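Putative branched-chain amino acid ABC transporter, periplasmic branched-chain amino acid-binding protein (Pseudomonas protegens Pf-5, PDB 4RU0) probably serves as the periplasmic solute-binding component of an ABC importer of the leucine-binding protein family, capturing branched-chain amino acids or related small solutes. Local coordinates at residues T142-T156 and M381-G395. Residues are numbered along the deposited sequence; the frame is centred on the assembly and turned at random.
Sequences TDGTVFPYNFPVMLT and MQNLKLSCRDHEGGG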
loop_
_atom_site.group_PDB
_atom_site.type_symbol
_atom_site.label_atom_id
_atom_site.label_comp_id
_atom_site.label_asym_id
_atom_site.label_seq_id
_atom_site.Cartn_x
_atom_site.Cartn_y
_atom_site.Cartn_z
ATOM N N THR A 142 11.921 0.982 -6.271
ATOM C CA THR A 142 12.599 0.603 -5.040
ATOM C C THR A 142 14.041 1.108 -5.092
ATOM O O THR A 142 14.587 1.576 -4.089
ATOM C CB THR A 142 12.590 -0.923 -4.821
ATOM O OG1 THR A 142 11.241 -1.407 -4.822
ATOM C CG2 THR A 142 13.242 -1.278 -3.496
ATOM N N ASP A 143 14.646 1.015 -6.275
ATOM C CA ASP A 143 16.003 1.504 -6.497
ATOM C C ASP A 143 15.988 3.017 -6.694
ATOM O O ASP A 143 15.832 3.509 -7.812
ATOM C CB ASP A 143 16.632 0.811 -7.711
ATOM C CG ASP A 143 18.134 1.068 -7.837
ATOM O OD1 ASP A 143 18.660 1.998 -7.185
ATOM O OD2 ASP A 143 18.796 0.332 -8.604
ATOM N N GLY A 144 16.167 3.754 -5.605
ATOM C CA GLY A 144 16.144 5.202 -5.667
ATOM C C GLY A 144 17.328 5.835 -6.373
ATOM O O GLY A 144 17.373 7.055 -6.519
ATOM N N THR A 145 18.292 5.028 -6.814
ATOM C CA THR A 145 19.403 5.574 -7.593
ATOM C C THR A 145 18.925 5.859 -9.008
ATOM O O THR A 145 19.522 6.663 -9.724
ATOM C CB THR A 145 20.626 4.629 -7.648
ATOM O OG1 THR A 145 20.298 3.444 -8.389
ATOM C CG2 THR A 145 21.090 4.263 -6.250
ATOM N N VAL A 146 17.846 5.191 -9.404
ATOM C CA VAL A 146 17.264 5.391 -10.728
ATOM C C VAL A 146 15.978 6.204 -10.604
ATOM O O VAL A 146 15.599 6.933 -11.520
ATOM C CB VAL A 146 17.001 4.045 -11.428
ATOM C CG1 VAL A 146 16.242 4.232 -12.735
ATOM C CG2 VAL A 146 18.322 3.331 -11.685
ATOM N N PHE A 147 15.332 6.107 -9.444
ATOM C CA PHE A 147 14.086 6.829 -9.188
ATOM C C PHE A 147 14.171 7.751 -7.973
ATOM O O PHE A 147 13.559 7.475 -6.945
ATOM C CB PHE A 147 12.937 5.840 -9.005
ATOM C CG PHE A 147 12.566 5.116 -10.261
ATOM C CD1 PHE A 147 13.219 3.951 -10.620
ATOM C CD2 PHE A 147 11.562 5.601 -11.085
ATOM C CE1 PHE A 147 12.876 3.283 -11.776
ATOM C CE2 PHE A 147 11.215 4.939 -12.239
ATOM C CZ PHE A 147 11.871 3.778 -12.588
ATOM N N PRO A 148 14.905 8.867 -8.104
ATOM C CA PRO A 148 15.157 9.791 -6.993
ATOM C C PRO A 148 13.889 10.283 -6.300
ATOM O O PRO A 148 13.888 10.413 -5.077
ATOM C CB PRO A 148 15.879 10.965 -7.669
ATOM C CG PRO A 148 16.408 10.421 -8.935
ATOM C CD PRO A 148 15.452 9.372 -9.374
ATOM N N TYR A 149 12.829 10.544 -7.059
ATOM C CA TYR A 149 11.625 11.145 -6.492
ATOM C C TYR A 149 10.373 10.270 -6.611
ATOM O O TYR A 149 9.250 10.767 -6.592
ATOM C CB TYR A 149 11.391 12.513 -7.137
ATOM C CG TYR A 149 12.449 13.504 -6.712
ATOM C CD1 TYR A 149 13.610 13.675 -7.458
ATOM C CD2 TYR A 149 12.311 14.228 -5.534
ATOM C CE1 TYR A 149 14.589 14.560 -7.055
ATOM C CE2 TYR A 149 13.287 15.117 -5.124
ATOM C CZ TYR A 149 14.422 15.278 -5.884
ATOM O OH TYR A 149 15.393 16.163 -5.477
ATOM N N ASN A 150 10.577 8.962 -6.710
ATOM C CA ASN A 150 9.472 8.009 -6.728
ATOM C C ASN A 150 9.624 6.995 -5.591
ATOM O O ASN A 150 10.633 6.292 -5.514
ATOM C CB ASN A 150 9.406 7.298 -8.081
ATOM C CG ASN A 150 8.059 6.650 -8.337
ATOM O OD1 ASN A 150 7.477 6.019 -7.452
ATOM N ND2 ASN A 150 7.552 6.810 -9.555
ATOM N N PHE A 151 8.626 6.923 -4.711
ATOM C CA PHE A 151 8.714 6.090 -3.510
ATOM C C PHE A 151 7.554 5.099 -3.355
ATOM O O PHE A 151 6.512 5.443 -2.791
ATOM C CB PHE A 151 8.779 6.974 -2.255
ATOM C CG PHE A 151 10.050 7.768 -2.124
ATOM C CD1 PHE A 151 11.071 7.333 -1.289
ATOM C CD2 PHE A 151 10.222 8.956 -2.824
ATOM C CE1 PHE A 151 12.241 8.066 -1.155
ATOM C CE2 PHE A 151 11.392 9.690 -2.698
ATOM C CZ PHE A 151 12.402 9.247 -1.861
ATOM N N PRO A 152 7.736 3.867 -3.793
ATOM C CA PRO A 152 6.712 2.851 -3.569
ATOM C C PRO A 152 6.876 2.267 -2.167
ATOM O O PRO A 152 7.385 1.187 -1.980
ATOM C CB PRO A 152 7.043 1.816 -4.620
ATOM C CG PRO A 152 8.501 1.885 -4.730
ATOM C CD PRO A 152 8.906 3.299 -4.464
ATOM N N VAL A 153 6.453 3.039 -1.185
ATOM C CA VAL A 153 6.732 2.781 0.216
ATOM C C VAL A 153 6.038 1.598 0.877
ATOM O O VAL A 153 4.878 1.317 0.632
ATOM C CB VAL A 153 6.497 4.026 1.084
ATOM C CG1 VAL A 153 7.349 3.946 2.328
ATOM C CG2 VAL A 153 6.859 5.274 0.324
HETATM N N MSE A 154 6.794 0.959 1.757
HETATM C CA MSE A 154 6.348 -0.121 2.610
HETATM C C MSE A 154 6.210 -1.475 1.972
HETATM O O MSE A 154 6.795 -2.435 2.481
HETATM C CB MSE A 154 5.018 0.285 3.203
HETATM C CG MSE A 154 5.004 -0.036 4.679
HETATM SE SE MSE A 154 3.456 0.861 5.433
HETATM C CE MSE A 154 4.467 2.380 6.133
ATOM N N LEU A 155 5.415 -1.599 0.928
ATOM C CA LEU A 155 5.295 -2.873 0.276
ATOM C C LEU A 155 5.174 -2.785 -1.221
ATOM O O LEU A 155 4.223 -2.258 -1.720
ATOM C CB LEU A 155 4.100 -3.629 0.858
ATOM C CG LEU A 155 4.034 -5.111 0.533
ATOM C CD1 LEU A 155 5.206 -5.839 1.140
ATOM C CD2 LEU A 155 2.737 -5.702 1.004
ATOM N N THR A 156 6.110 -3.370 -1.932
ATOM C CA THR A 156 5.957 -3.568 -3.356
ATOM C C THR A 156 5.388 -4.944 -3.626
ATOM O O THR A 156 5.505 -5.833 -2.818
ATOM C CB THR A 156 7.270 -3.427 -4.116
ATOM O OG1 THR A 156 8.160 -4.470 -3.737
ATOM C CG2 THR A 156 7.903 -2.094 -3.833
HETATM N N MSE A 381 1.204 -0.359 11.838
HETATM C CA MSE A 381 2.213 -0.101 10.820
HETATM C C MSE A 381 3.515 -0.816 11.159
HETATM O O MSE A 381 3.897 -0.904 12.324
HETATM C CB MSE A 381 2.453 1.403 10.682
HETATM C CG MSE A 381 3.576 1.782 9.726
HETATM SE SE MSE A 381 4.016 3.683 9.852
HETATM C CE MSE A 381 2.206 4.369 9.722
ATOM N N GLN A 382 4.193 -1.330 10.139
ATOM C CA GLN A 382 5.456 -2.032 10.340
ATOM C C GLN A 382 6.620 -1.064 10.537
ATOM O O GLN A 382 6.458 0.151 10.421
ATOM C CB GLN A 382 5.739 -2.952 9.151
ATOM C CG GLN A 382 5.952 -2.218 7.840
ATOM C CD GLN A 382 5.897 -3.141 6.638
ATOM O OE1 GLN A 382 6.919 -3.666 6.194
ATOM N NE2 GLN A 382 4.698 -3.340 6.102
ATOM N N ASN A 383 7.793 -1.611 10.840
ATOM C CA ASN A 383 9.021 -0.826 10.855
ATOM C C ASN A 383 9.364 -0.329 9.454
ATOM O O ASN A 383 9.050 -0.983 8.457
ATOM C CB ASN A 383 10.191 -1.644 11.415
ATOM C CG ASN A 383 10.082 -1.878 12.914
ATOM O OD1 ASN A 383 9.009 -1.743 13.503
ATOM N ND2 ASN A 383 11.202 -2.228 13.540
ATOM N N LEU A 384 10.001 0.834 9.385
ATOM C CA LEU A 384 10.443 1.401 8.114
ATOM C C LEU A 384 11.881 1.872 8.209
ATOM O O LEU A 384 12.223 2.672 9.074
ATOM C CB LEU A 384 9.555 2.572 7.697
ATOM C CG LEU A 384 8.190 2.263 7.095
ATOM C CD1 LEU A 384 7.414 3.554 6.900
ATOM C CD2 LEU A 384 8.373 1.535 5.780
ATOM N N LYS A 385 12.725 1.371 7.322
ATOM C CA LYS A 385 14.083 1.873 7.219
ATOM C C LYS A 385 14.433 2.047 5.749
ATOM O O LYS A 385 14.759 1.086 5.057
ATOM C CB LYS A 385 15.075 0.941 7.914
ATOM C CG LYS A 385 16.488 1.502 8.004
ATOM C CD LYS A 385 17.253 0.893 9.173
ATOM C CE LYS A 385 18.743 1.158 9.063
ATOM N NZ LYS A 385 19.338 0.458 7.887
ATOM N N LEU A 386 14.349 3.287 5.280
ATOM C CA LEU A 386 14.624 3.596 3.882
ATOM C C LEU A 386 16.052 4.067 3.677
ATOM O O LEU A 386 16.761 4.392 4.630
ATOM C CB LEU A 386 13.661 4.661 3.360
ATOM C CG LEU A 386 12.260 4.227 2.930
ATOM C CD1 LEU A 386 11.386 3.896 4.138
ATOM C CD2 LEU A 386 11.623 5.314 2.071
ATOM N N SER A 387 16.463 4.092 2.417
ATOM C CA SER A 387 17.762 4.609 2.027
ATOM C C SER A 387 17.659 5.082 0.587
ATOM O O SER A 387 16.625 4.893 -0.056
ATOM C CB SER A 387 18.852 3.546 2.168
ATOM O OG SER A 387 18.762 2.580 1.129
ATOM N N CYS A 388 18.725 5.693 0.083
ATOM C CA CYS A 388 18.778 6.085 -1.318
ATOM C C CYS A 388 18.659 4.849 -2.210
ATOM O O CYS A 388 18.098 4.900 -3.300
ATOM C CB CYS A 388 20.073 6.838 -1.617
ATOM S SG CYS A 388 20.489 6.930 -3.377
ATOM N N ARG A 389 19.179 3.735 -1.714
ATOM C CA ARG A 389 19.175 2.471 -2.433
ATOM C C ARG A 389 17.824 1.753 -2.316
ATOM O O ARG A 389 17.494 0.891 -3.134
ATOM C CB ARG A 389 20.299 1.581 -1.893
ATOM C CG ARG A 389 20.719 0.441 -2.789
ATOM C CD ARG A 389 21.584 -0.540 -2.011
ATOM N NE ARG A 389 20.823 -1.188 -0.946
ATOM C CZ ARG A 389 20.313 -2.412 -1.035
ATOM N NH1 ARG A 389 19.625 -2.928 -0.023
ATOM N NH2 ARG A 389 20.499 -3.123 -2.139
ATOM N N ASP A 390 17.043 2.117 -1.301
ATOM C CA ASP A 390 15.809 1.397 -0.986
ATOM C C ASP A 390 14.644 2.320 -0.651
ATOM O O ASP A 390 14.485 2.751 0.488
ATOM C CB ASP A 390 16.050 0.433 0.180
ATOM C CG ASP A 390 14.781 -0.271 0.634
ATOM O OD1 ASP A 390 13.858 -0.444 -0.191
ATOM O OD2 ASP A 390 14.704 -0.653 1.821
ATOM N N HIS A 391 13.807 2.588 -1.645
ATOM C CA HIS A 391 12.657 3.464 -1.458
ATOM C C HIS A 391 11.410 2.706 -0.986
ATOM O O HIS A 391 10.318 3.274 -0.910
ATOM C CB HIS A 391 12.362 4.218 -2.758
ATOM C CG HIS A 391 13.288 5.371 -3.007
ATOM N ND1 HIS A 391 13.071 6.294 -4.006
ATOM C CD2 HIS A 391 14.426 5.751 -2.382
ATOM C CE1 HIS A 391 14.040 7.199 -3.986
ATOM N NE2 HIS A 391 14.876 6.885 -3.007
ATOM N N GLU A 392 11.578 1.428 -0.660
ATOM C CA GLU A 392 10.486 0.640 -0.101
ATOM C C GLU A 392 10.560 0.673 1.417
ATOM O O GLU A 392 9.632 1.124 2.086
ATOM C CB GLU A 392 10.525 -0.808 -0.601
ATOM C CG GLU A 392 9.330 -1.626 -0.136
ATOM C CD GLU A 392 9.422 -3.100 -0.512
ATOM O OE1 GLU A 392 10.521 -3.565 -0.884
ATOM O OE2 GLU A 392 8.386 -3.795 -0.429
ATOM N N GLY A 393 11.671 0.178 1.950
ATOM C CA GLY A 393 11.974 0.305 3.366
ATOM C C GLY A 393 11.164 -0.544 4.325
ATOM O O GLY A 393 11.335 -0.427 5.538
ATOM N N GLY A 394 10.287 -1.396 3.799
ATOM C CA GLY A 394 9.445 -2.234 4.642
ATOM C C GLY A 394 9.422 -3.691 4.217
ATOM O O GLY A 394 10.242 -4.492 4.661
ATOM N N GLY A 395 8.467 -4.036 3.360
ATOM C CA GLY A 395 8.389 -5.369 2.796
ATOM C C GLY A 395 7.712 -6.418 3.664
ATOM O O GLY A 395 7.900 -7.607 3.442
HETATM O O HOH W 1 10.671 -3.995 -3.359
#
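His391 lies as a flat plate between Phe151 and Gly144, a compact case of one imidazole tying two distant chain segments together. The Phe151 ring stacks face to face on one side, with centroids 3.7 Å apart and planes at 11°, while Gly144 CA rests over the opposite face in a CH-pi contact. The ring's rotation about CB-CG is held by two bonds at its edge: ND1 donates to Asn150 O at 2.9 Å, a nearly straight bond running in the imidazole plane but reaching the carbonyl from above its own plane, and NE2 is hydrogen-bonded to Glu363, whose carboxylate would probably polarise the ring and may favour its protonated form. His391 N donates to Thr142 O, on a lone pair.

The next residue, Glu392, grips the chain at Thr156, the N-cap of helix 157-172. With CG anti to the backbone N (chi1 -175°) and the chain extended beyond it, the carboxylate reaches Thr156, whose N donates to OE2 at 2.8 Å from above the carboxylate plane. Ser159 is a second partner of OE2, and a water links OE1 with the hydroxyls of Thr142 and Thr156.

Backbone bonds from Met154 N to Glu392 O and from Gly395 N to Met154 O join the two segments further along. Bent at chi3 (-99°), the selenomethionine Met154 brings CE to within 3.3 Å of Leu384 CD1 and 3.7 Å of Met381 CG, while the Met154 and Gln382 side chains run past each other in opposite directions, Met154 CG 3.6 Å from Gln382 NE2, which itself bonds to Ala396 O.

Around the contact, helix 355-363 packs against Phe151, helix 418-435 against Thr142 and helix 325-348 against both selenomethionines; strand 150-151 pairs with strand 131-132, and strand 384-385 with strand 366-367.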